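PDB 3GQM: protein-glutamine deamidase Cif from Burkholderia pseudomallei, which deamidates a glutamine side chain of host NEDD8 to glutamate, thereby shutting down cullin-RING ubiquitin ligases and inhibiting the host cell cycle. Local coordinates for residues Leu157-Leu162 and Ile177-Leu182; Gly185-Val190 and Ser231-Asp236. One frame throughout, in Å; residues are numbered along the deposited sequence.

Interaction 1. Residues Leu157-Leu162 and Ile177-Leu182; sequences LGHKFL and IIQSDL
His-159 and Gln-179 meet at the open end of a beta hairpin, where strands 159-165 and 176-178 part in the antiparallel sheet of this papain-like fold (clan CA). Both are inferred active-site residues, and with Cys-104, whose side chain is about 3 Å from that of His-159, they probably form a Cys-His-Gln catalytic site. The imidazole swings out across the gap because CG lies anti to the backbone N (chi1 -173°). Gln-179 reaches back by another route: CG sits between its own N and carbonyl carbon, and from there the chain runs extended, bringing the amide to the ring's edge. His-159 NE2 donates to Gln-179 OE1 over 2.6 Å, in the plane of the amide carbonyl, with the acceptor tilted a little from the ring plane; ring and amide planes are turned 45° apart. Gln-179 NE2 bonds in turn to the backbone O of Leu-233, so the amide is fixed at both its oxygen and its nitrogen.

Two more groups of the 177-182 segment approach the imidazole. The backbone O of Ser-180 lies in the ring plane, 3.1 Å from His-159 CE1, while Asp-181 OD2 hangs over one face, 3.6 Å above the plane of the His-159 ring and offset toward its rim. The other carboxylate oxygen, OD1, takes the backbone N-H of Gly-183.

Deeper in the hairpin, Phe-161 CB packs 3.7 Å from Gln-179 CB, and the phenyl ring reaches Ile-177 CD1 obliquely. Leu-162 and Ile-178 form an antiparallel hydrogen-bonded pair, both side chains directed to helix 104-116. Where the strands diverge, water 1 lies between them, 2.8 Å from Lys-160 O and accepting from Ser-180 N at 2.9 Å.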
ATOM      1  N   LEU A 157      -2.504 -14.966  -0.553  1.00 29.94           N
ATOM      2  CA  LEU A 157      -1.976 -14.349   0.653  1.00 29.79           C
ATOM      3  C   LEU A 157      -3.076 -13.706   1.464  1.00 29.21           C
ATOM      4  O   LEU A 157      -2.942 -13.532   2.660  1.00 29.82           O
ATOM      5  CB  LEU A 157      -0.922 -13.295   0.242  1.00 28.41           C
ATOM      6  CG  LEU A 157       0.515 -13.732  -0.109  1.00 29.77           C
ATOM      7  CD1 LEU A 157       0.627 -14.879  -1.103  1.00 33.82           C
ATOM      8  CD2 LEU A 157       1.323 -12.581  -0.679  1.00 29.33           C
ATOM      9  N   GLY A 158      -4.182 -13.346   0.821  1.00 29.70           N
ATOM     10  CA  GLY A 158      -5.192 -12.486   1.474  1.00 29.43           C
ATOM     11  C   GLY A 158      -4.601 -11.087   1.740  1.00 29.10           C
ATOM     12  O   GLY A 158      -4.804 -10.522   2.815  1.00 29.37           O
ATOM     13  N   HIS A 159      -3.895 -10.523   0.763  1.00 28.37           N
ATOM     14  CA  HIS A 159      -3.084  -9.311   1.005  1.00 27.73           C
ATOM     15  C   HIS A 159      -3.185  -8.386  -0.167  1.00 26.36           C
ATOM     16  O   HIS A 159      -3.319  -8.816  -1.289  1.00 27.03           O
ATOM     17  CB  HIS A 159      -1.620  -9.722   1.281  1.00 27.41           C
ATOM     18  CG  HIS A 159      -0.692  -8.609   1.700  1.00 26.39           C
ATOM     19  ND1 HIS A 159      -1.030  -7.633   2.625  1.00 25.41           N
ATOM     20  CD2 HIS A 159       0.617  -8.405   1.405  1.00 21.92           C
ATOM     21  CE1 HIS A 159       0.012  -6.847   2.836  1.00 26.50           C
ATOM     22  NE2 HIS A 159       1.024  -7.281   2.091  1.00 24.39           N
ATOM     23  N   LYS A 160      -3.139  -7.107   0.130  1.00 26.32           N
ATOM     24  CA  LYS A 160      -3.151  -6.024  -0.841  1.00 26.71           C
ATOM     25  C   LYS A 160      -1.875  -5.209  -0.598  1.00 25.40           C
ATOM     26  O   LYS A 160      -1.518  -4.931   0.560  1.00 25.86           O
ATOM     27  CB  LYS A 160      -4.388  -5.147  -0.583  1.00 27.27           C
ATOM     28  CG  LYS A 160      -4.906  -4.499  -1.831  1.00 31.46           C
ATOM     29  CD  LYS A 160      -6.358  -4.004  -1.665  1.00 39.15           C
ATOM     30  CE  LYS A 160      -6.823  -3.322  -2.947  1.00 40.16           C
ATOM     31  NZ  LYS A 160      -8.241  -2.799  -2.829  1.00 45.93           N
ATOM     32  N   PHE A 161      -1.174  -4.841  -1.672  1.00 23.76           N
ATOM     33  CA  PHE A 161       0.077  -4.115  -1.546  1.00 22.52           C
ATOM     34  C   PHE A 161       0.380  -3.437  -2.891  1.00 22.39           C
ATOM     35  O   PHE A 161      -0.251  -3.693  -3.892  1.00 23.07           O
ATOM     36  CB  PHE A 161       1.242  -5.052  -1.072  1.00 21.13           C
ATOM     37  CG  PHE A 161       1.618  -6.140  -2.064  1.00 20.82           C
ATOM     38  CD1 PHE A 161       2.642  -5.945  -2.971  1.00 22.13           C
ATOM     39  CD2 PHE A 161       0.976  -7.386  -2.038  1.00 23.29           C
ATOM     40  CE1 PHE A 161       3.012  -6.959  -3.906  1.00 24.89           C
ATOM     41  CE2 PHE A 161       1.326  -8.413  -2.925  1.00 24.53           C
ATOM     42  CZ  PHE A 161       2.369  -8.193  -3.883  1.00 24.52           C
ATOM     43  N   LEU A 162       1.365  -2.571  -2.904  1.00 21.90           N
ATOM     44  CA  LEU A 162       1.720  -1.852  -4.117  1.00 21.97           C
ATOM     45  C   LEU A 162       3.130  -2.243  -4.584  1.00 21.41           C
ATOM     46  O   LEU A 162       4.000  -2.500  -3.774  1.00 21.41           O
ATOM     47  CB  LEU A 162       1.698  -0.355  -3.825  1.00 20.73           C
ATOM     48  CG  LEU A 162       0.421   0.299  -3.279  1.00 21.89           C
ATOM     49  CD1 LEU A 162       0.640   1.846  -3.119  1.00 23.18           C
ATOM     50  CD2 LEU A 162      -0.710   0.086  -4.263  1.00 20.30           C
ATOM     51  N   ILE A 177       8.494  -2.241  -3.126  1.00 21.78           N
ATOM     52  CA  ILE A 177       7.258  -2.623  -2.454  1.00 20.96           C
ATOM     53  C   ILE A 177       6.810  -1.537  -1.484  1.00 20.60           C
ATOM     54  O   ILE A 177       7.613  -1.001  -0.724  1.00 20.75           O
ATOM     55  CB  ILE A 177       7.397  -3.989  -1.664  1.00 22.18           C
ATOM     56  CG1 ILE A 177       7.908  -5.100  -2.619  1.00 20.25           C
ATOM     57  CG2 ILE A 177       6.010  -4.388  -0.882  1.00 18.25           C
ATOM     58  CD1 ILE A 177       6.859  -5.456  -3.685  1.00 25.05           C
ATOM     59  N   ILE A 178       5.517  -1.241  -1.496  1.00 19.16           N
ATOM     60  CA  ILE A 178       4.896  -0.462  -0.428  1.00 19.91           C
ATOM     61  C   ILE A 178       3.727  -1.294   0.144  1.00 19.94           C
ATOM     62  O   ILE A 178       2.895  -1.772  -0.609  1.00 19.82           O
ATOM     63  CB  ILE A 178       4.400   0.895  -0.966  1.00 22.16           C
ATOM     64  CG1 ILE A 178       5.534   1.615  -1.712  1.00 23.65           C
ATOM     65  CG2 ILE A 178       3.824   1.805   0.173  1.00 17.80           C
ATOM     66  CD1 ILE A 178       5.143   3.001  -2.298  1.00 27.44           C
ATOM     67  N   GLN A 179       3.693  -1.508   1.456  1.00 19.74           N
ATOM     68  CA  GLN A 179       2.611  -2.308   2.066  1.00 19.75           C
ATOM     69  C   GLN A 179       2.516  -1.997   3.541  1.00 21.12           C
ATOM     70  O   GLN A 179       3.452  -1.401   4.137  1.00 19.77           O
ATOM     71  CB  GLN A 179       2.944  -3.808   1.921  1.00 20.43           C
ATOM     72  CG  GLN A 179       4.136  -4.205   2.871  1.00 19.13           C
ATOM     73  CD  GLN A 179       4.421  -5.726   2.862  1.00 21.92           C
ATOM     74  OE1 GLN A 179       3.509  -6.554   2.649  1.00 22.40           O
ATOM     75  NE2 GLN A 179       5.694  -6.093   3.093  1.00 16.71           N
ATOM     76  N   SER A 180       1.403  -2.409   4.152  1.00 21.44           N
ATOM     77  CA  SER A 180       1.377  -2.614   5.603  1.00 22.67           C
ATOM     78  C   SER A 180       0.712  -3.982   5.741  1.00 23.06           C
ATOM     79  O   SER A 180       0.126  -4.431   4.782  1.00 22.10           O
ATOM     80  CB  SER A 180       0.492  -1.565   6.278  1.00 23.43           C
ATOM     81  OG  SER A 180      -0.839  -1.675   5.774  1.00 24.49           O
ATOM     82  N   ASP A 181       0.768  -4.601   6.928  1.00 23.05           N
ATOM     83  CA  ASP A 181       0.122  -5.929   7.181  1.00 25.48           C
ATOM     84  C   ASP A 181      -0.133  -6.040   8.697  1.00 25.40           C
ATOM     85  O   ASP A 181       0.770  -5.864   9.497  1.00 25.16           O
ATOM     86  CB  ASP A 181       1.097  -7.039   6.718  1.00 25.81           C
ATOM     87  CG  ASP A 181       0.441  -8.429   6.485  1.00 29.75           C
ATOM     88  OD1 ASP A 181      -0.471  -8.874   7.229  1.00 30.67           O
ATOM     89  OD2 ASP A 181       0.924  -9.112   5.536  1.00 31.73           O
ATOM     90  N   LEU A 182      -1.374  -6.284   9.090  1.00 27.11           N
ATOM     91  CA  LEU A 182      -1.709  -6.495  10.500  1.00 28.24           C
ATOM     92  C   LEU A 182      -1.339  -7.880  10.977  1.00 28.14           C
ATOM     93  O   LEU A 182      -1.482  -8.205  12.162  1.00 28.64           O
ATOM     94  CB  LEU A 182      -3.224  -6.350  10.694  1.00 29.77           C
ATOM     95  CG  LEU A 182      -3.491  -5.145  11.556  1.00 33.01           C
ATOM     96  CD1 LEU A 182      -3.077  -3.868  10.800  1.00 34.17           C
ATOM     97  CD2 LEU A 182      -4.976  -5.186  11.966  1.00 38.86           C
TER
HETATM   98  O   HOH W   1      -0.483  -2.739   1.922  1.00 18.51           O

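Interaction 2. Residues Gly185-Val190 and Ser231-Asp236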
ATOM      1  N   GLY A 185      -1.889 -13.854   8.384  1.00 27.29           N
ATOM      2  CA  GLY A 185      -1.697 -14.792   7.274  1.00 27.29           C
ATOM      3  C   GLY A 185      -0.291 -15.367   7.215  1.00 27.16           C
ATOM      4  O   GLY A 185       0.339 -15.560   8.261  1.00 28.42           O
ATOM      5  N   ALA A 186       0.203 -15.636   6.006  1.00 26.35           N
ATOM      6  CA  ALA A 186       1.540 -16.186   5.797  1.00 26.62           C
ATOM      7  C   ALA A 186       2.653 -15.237   6.302  1.00 27.72           C
ATOM      8  O   ALA A 186       3.723 -15.693   6.736  1.00 27.46           O
ATOM      9  CB  ALA A 186       1.760 -16.554   4.315  1.00 25.75           C
ATOM     10  N   LEU A 187       2.368 -13.926   6.310  1.00 27.67           N
ATOM     11  CA  LEU A 187       3.380 -12.909   6.624  1.00 28.03           C
ATOM     12  C   LEU A 187       3.204 -12.338   8.029  1.00 27.31           C
ATOM     13  O   LEU A 187       2.105 -12.217   8.517  1.00 28.06           O
ATOM     14  CB  LEU A 187       3.364 -11.804   5.535  1.00 27.70           C
ATOM     15  CG  LEU A 187       3.969 -12.321   4.218  1.00 28.60           C
ATOM     16  CD1 LEU A 187       3.363 -11.644   3.084  1.00 29.12           C
ATOM     17  CD2 LEU A 187       5.502 -12.092   4.235  1.00 27.78           C
ATOM     18  N   PRO A 188       4.297 -12.007   8.697  1.00 27.07           N
ATOM     19  CA  PRO A 188       4.172 -11.319   9.972  1.00 27.53           C
ATOM     20  C   PRO A 188       3.612  -9.893   9.790  1.00 27.75           C
ATOM     21  O   PRO A 188       3.663  -9.327   8.683  1.00 26.28           O
ATOM     22  CB  PRO A 188       5.623 -11.274  10.478  1.00 27.61           C
ATOM     23  CG  PRO A 188       6.421 -11.300   9.249  1.00 28.52           C
ATOM     24  CD  PRO A 188       5.696 -12.228   8.325  1.00 27.33           C
ATOM     25  N   ALA A 189       3.093  -9.333  10.876  1.00 27.37           N
ATOM     26  CA  ALA A 189       2.594  -7.967  10.879  1.00 26.84           C
ATOM     27  C   ALA A 189       3.708  -6.969  10.579  1.00 27.58           C
ATOM     28  O   ALA A 189       4.843  -7.119  11.064  1.00 29.00           O
ATOM     29  CB  ALA A 189       1.936  -7.629  12.185  1.00 25.25           C
ATOM     30  N   VAL A 190       3.396  -5.965   9.759  1.00 26.06           N
ATOM     31  CA  VAL A 190       4.345  -4.847   9.539  1.00 26.07           C
ATOM     32  C   VAL A 190       3.592  -3.531   9.317  1.00 25.21           C
ATOM     33  O   VAL A 190       2.623  -3.499   8.588  1.00 25.32           O
ATOM     34  CB  VAL A 190       5.361  -5.164   8.420  1.00 24.64           C
ATOM     35  CG1 VAL A 190       4.675  -5.282   7.017  1.00 27.29           C
ATOM     36  CG2 VAL A 190       6.554  -4.142   8.424  1.00 24.89           C
ATOM     37  N   SER A 231      11.578 -12.839   0.823  1.00 27.19           N
ATOM     38  CA  SER A 231      12.475 -11.964   0.074  1.00 28.18           C
ATOM     39  C   SER A 231      11.785 -10.685  -0.426  1.00 27.71           C
ATOM     40  O   SER A 231      12.356  -9.599  -0.385  1.00 28.92           O
ATOM     41  CB  SER A 231      13.125 -12.752  -1.057  1.00 27.68           C
ATOM     42  OG  SER A 231      13.646 -11.873  -2.000  1.00 32.12           O
ATOM     43  N   ILE A 232      10.532 -10.815  -0.849  1.00 26.43           N
ATOM     44  CA  ILE A 232       9.804  -9.736  -1.413  1.00 25.61           C
ATOM     45  C   ILE A 232       9.053  -8.940  -0.316  1.00 25.24           C
ATOM     46  O   ILE A 232       8.958  -7.742  -0.396  1.00 24.89           O
ATOM     47  CB  ILE A 232       8.786 -10.294  -2.454  1.00 24.92           C
ATOM     48  CG1 ILE A 232       9.525 -11.006  -3.593  1.00 26.21           C
ATOM     49  CG2 ILE A 232       7.921  -9.183  -3.024  1.00 23.40           C
ATOM     50  CD1 ILE A 232       8.541 -11.643  -4.703  1.00 25.91           C
ATOM     51  N   LEU A 233       8.500  -9.622   0.681  1.00 24.34           N
ATOM     52  CA  LEU A 233       7.477  -9.021   1.549  1.00 23.99           C
ATOM     53  C   LEU A 233       7.838  -9.020   3.033  1.00 24.82           C
ATOM     54  O   LEU A 233       7.096  -8.459   3.832  1.00 24.69           O
ATOM     55  CB  LEU A 233       6.081  -9.687   1.320  1.00 23.39           C
ATOM     56  CG  LEU A 233       5.513  -9.534  -0.119  1.00 22.26           C
ATOM     57  CD1 LEU A 233       4.218 -10.304  -0.301  1.00 22.92           C
ATOM     58  CD2 LEU A 233       5.326  -8.045  -0.562  1.00 22.39           C
ATOM     59  N   GLN A 234       8.959  -9.628   3.430  1.00 24.01           N
ATOM     60  CA  GLN A 234       9.248  -9.655   4.875  1.00 24.07           C
ATOM     61  C   GLN A 234      10.417  -8.707   5.165  1.00 24.49           C
ATOM     62  O   GLN A 234      11.408  -8.684   4.435  1.00 24.04           O
ATOM     63  CB  GLN A 234       9.545 -11.085   5.362  1.00 23.59           C
ATOM     64  CG  GLN A 234       9.318 -11.298   6.835  1.00 24.15           C
ATOM     65  CD  GLN A 234      10.497 -10.895   7.704  1.00 27.91           C
ATOM     66  OE1 GLN A 234      11.661 -11.055   7.310  1.00 27.27           O
ATOM     67  NE2 GLN A 234      10.197 -10.395   8.923  1.00 24.09           N
ATOM     68  N   ILE A 235      10.271  -7.944   6.237  1.00 25.73           N
ATOM     69  CA  ILE A 235      11.071  -6.776   6.498  1.00 28.25           C
ATOM     70  C   ILE A 235      12.548  -7.119   6.729  1.00 29.59           C
ATOM     71  O   ILE A 235      13.407  -6.321   6.448  1.00 29.00           O
ATOM     72  CB  ILE A 235      10.444  -5.932   7.666  1.00 28.21           C
ATOM     73  CG1 ILE A 235      10.784  -4.424   7.497  1.00 29.05           C
ATOM     74  CG2 ILE A 235      10.745  -6.585   9.081  1.00 30.22           C
ATOM     75  CD1 ILE A 235      10.421  -3.535   8.685  1.00 30.39           C
ATOM     76  N   ASP A 236      12.820  -8.320   7.244  1.00 32.01           N
ATOM     77  CA  ASP A 236      14.193  -8.797   7.388  1.00 33.42           C
ATOM     78  C   ASP A 236      14.549  -9.876   6.377  1.00 34.07           C
ATOM     79  O   ASP A 236      15.596 -10.496   6.510  1.00 34.29           O
ATOM     80  CB  ASP A 236      14.448  -9.307   8.803  1.00 34.59           C
ATOM     81  CG  ASP A 236      14.464  -8.188   9.809  1.00 38.09           C
ATOM     82  OD1 ASP A 236      15.240  -7.225   9.626  1.00 46.32           O
ATOM     83  OD2 ASP A 236      13.665  -8.233  10.765  1.00 41.93           O
TER
HETATM   84  O   HOH W   2       5.514  -9.004   6.554  1.00 21.08           O
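Leu-187 and Leu-233 bring the loop between strand 176-178 and helix 192-199 against the C-terminal end of helix 222-233. Leu-233 can be followed outward. Its CB faces both methyls of Leu-187, 3.8 Å from CD1 and from CD2. CG, set anti to the carbonyl carbon (chi1 -61°), sends the CD1 branch forward to touch Leu-187 CD1 at 3.7 Å, and the two side chains cross at about a right angle. Leu-233 CD2 turns instead to Ile-177 CG2, 3.7 Å away.

Gln-234, the first residue to leave helical geometry, bends at chi2 and lays its CG 3.8 Å from Pro-188 CG. Its OE1 turns back to its own chain, accepting from Asp-238 N and, over a bent 3.0 Å bond from above the carbonyl plane, from Asp-236 N. At the other edge, Val-190 CG2 meets Ile-235 CD1 at 3.9 Å. No direct hydrogen bond joins the segments; water 2 bridges Pro-188 O and Leu-233 O instead.

The contact is thus an apolar seam between loop and helix end: Leu-233 packs on strand 176-178 and on Leu-212 of helix 206-212, while Val-190 and Ile-235 both lean on Trp-195 of helix 192-199.

Interactions 1 and 2 adjoin, their centres about 9 Å apart, and two probable hydrogen bonds join them. The one from Gln-179 NE2 to Leu-233 O is 2.8 Å long; through it the end of helix 222-233 probably helps set, as a second shell, how the amide is turned toward His-159. The other runs from Val-190 N to Asp-181 O at 2.6 Å, closing the loop from Asp-181 to Val-190 just ahead of helix 192-199. The side chain of Leu-233 is itself about 4 Å from those of both His-159 and Gln-179. Interaction 2 therefore borders the inferred catalytic site.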